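Levoglucosan dehydrogenase (Pseudarthrobacter phenanthrenivorans, PDB 6A3F) oxidises levoglucosan to 3-dehydrolevoglucosan with NAD(+) as the hydride acceptor, working as a homotetramer. Local coordinates at residues 193-196 and 200-203. Residues are numbered along the deposited sequence; the frame is centred on the assembly and turned at random.
With SO4 (sulfate ion), chain E.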
loop_
_atom_site.group_PDB
_atom_site.type_symbol
_atom_site.label_atom_id
_atom_site.label_comp_id
_atom_site.label_asym_id
_atom_site.label_seq_id
_atom_site.Cartn_x
_atom_site.Cartn_y
_atom_site.Cartn_z
ATOM N N LEU B 193 -3.059 35.174 -4.919
ATOM C CA LEU B 193 -3.889 35.572 -3.791
ATOM C C LEU B 193 -5.339 35.608 -4.260
ATOM O O LEU B 193 -5.703 36.478 -5.030
ATOM C CB LEU B 193 -3.423 36.963 -3.316
ATOM C CG LEU B 193 -3.954 37.427 -1.960
ATOM C CD1 LEU B 193 -3.346 36.624 -0.819
ATOM C CD2 LEU B 193 -3.646 38.908 -1.738
ATOM N N SER B 194 -6.126 34.616 -3.863
ATOM C CA SER B 194 -7.494 34.539 -4.178
ATOM C C SER B 194 -8.271 34.737 -2.881
ATOM O O SER B 194 -7.656 34.913 -1.790
ATOM C CB SER B 194 -7.826 33.221 -4.830
ATOM O OG SER B 194 -7.687 32.156 -3.897
ATOM N N TRP B 195 -9.590 34.673 -2.996
ATOM C CA TRP B 195 -10.474 34.870 -1.876
ATOM C C TRP B 195 -10.197 33.851 -0.762
ATOM O O TRP B 195 -10.469 34.162 0.407
ATOM C CB TRP B 195 -11.937 34.850 -2.296
ATOM C CG TRP B 195 -12.510 33.507 -2.639
ATOM C CD1 TRP B 195 -12.600 32.971 -3.891
ATOM C CD2 TRP B 195 -13.100 32.533 -1.740
ATOM N NE1 TRP B 195 -13.218 31.749 -3.836
ATOM C CE2 TRP B 195 -13.522 31.447 -2.534
ATOM C CE3 TRP B 195 -13.326 32.477 -0.351
ATOM C CZ2 TRP B 195 -14.143 30.309 -1.993
ATOM C CZ3 TRP B 195 -13.953 31.368 0.182
ATOM C CH2 TRP B 195 -14.372 30.301 -0.636
ATOM N N ARG B 196 -9.749 32.645 -1.125
ATOM C CA ARG B 196 -9.494 31.610 -0.107
ATOM C C ARG B 196 -8.309 32.003 0.785
ATOM O O ARG B 196 -8.111 31.367 1.832
ATOM C CB ARG B 196 -9.189 30.242 -0.760
ATOM C CG ARG B 196 -10.361 29.611 -1.490
ATOM C CD ARG B 196 -10.050 28.210 -1.994
ATOM N NE ARG B 196 -11.266 27.582 -2.470
ATOM C CZ ARG B 196 -11.859 27.883 -3.613
ATOM N NH1 ARG B 196 -11.298 28.765 -4.430
ATOM N NH2 ARG B 196 -13.035 27.350 -3.909
ATOM N N SER B 200 -11.198 38.394 5.172
ATOM C CA SER B 200 -12.420 39.245 5.042
ATOM C C SER B 200 -13.486 38.567 4.159
ATOM O O SER B 200 -14.673 38.881 4.290
ATOM C CB SER B 200 -12.070 40.649 4.536
ATOM O OG SER B 200 -11.534 40.598 3.226
ATOM N N ILE B 201 -13.099 37.582 3.333
ATOM C CA ILE B 201 -14.057 36.829 2.478
ATOM C C ILE B 201 -14.247 35.407 3.032
ATOM O O ILE B 201 -15.362 34.976 3.314
ATOM C CB ILE B 201 -13.551 36.842 1.028
ATOM C CG1 ILE B 201 -13.262 38.275 0.574
ATOM C CG2 ILE B 201 -14.542 36.161 0.092
ATOM C CD1 ILE B 201 -14.493 39.162 0.622
ATOM N N ALA B 202 -13.147 34.708 3.222
ATOM C CA ALA B 202 -13.194 33.279 3.646
ATOM C C ALA B 202 -13.399 33.133 5.159
ATOM O O ALA B 202 -14.016 32.165 5.625
ATOM C CB ALA B 202 -11.913 32.608 3.207
ATOM N N GLY B 203 -12.869 34.059 5.959
ATOM C CA GLY B 203 -13.000 33.938 7.420
ATOM C C GLY B 203 -11.795 33.255 8.040
ATOM O O GLY B 203 -11.245 33.731 9.050
HETATM S S SO4 E . -14.237 29.459 -6.657
HETATM O O1 SO4 E . -14.937 28.629 -5.640
HETATM O O2 SO4 E . -12.755 29.348 -6.489
HETATM O O3 SO4 E . -14.645 29.008 -8.031
HETATM O O4 SO4 E . -14.647 30.872 -6.421
#
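Trp195 meets Ile201 CG2 and Ala202 CB obliquely, through its CB and the CE3-CZ3 side of the ring, and this van der Waals packing is the tight part of the contact. Ala202 CB sits 3.5 Å from Trp195 O and 3.8 Å from Trp195 CE3, so one methyl fills the corner between backbone and ring. Beside it, Ile201 CG2 reaches Trp195 CB at 3.8 Å; the two side chains cross at about a right angle. The margin is looser: the far end of Ile201 turns away, and Arg196 CA stays 4.2 Å from Ala202 CB. No hydrogen bond joins the segments. With chi1 at 74°, Trp195 CG stands between its own N and C, and the indole folds back over Arg196: Trp195 CZ2 lies 3.6 Å above the guanidinium centre. In the substrate-binding domain of this Gfo/Idh/MocA enzyme, Trp195 and Arg196 lie in the loop before helix 199-202, which carries Ile201 and Ala202; both loop residues bind NADH, and Arg196 also levoglucosan. Asn103, another NADH ligand, touches Trp195 and donates to Ala202 O. A separate polar site holds a sulfate, probably from the crystallisation liquor, between Trp195 NE1 (3.1 Å to O4) and Arg196 NH1 (2.6 Å to O2, nearly straight).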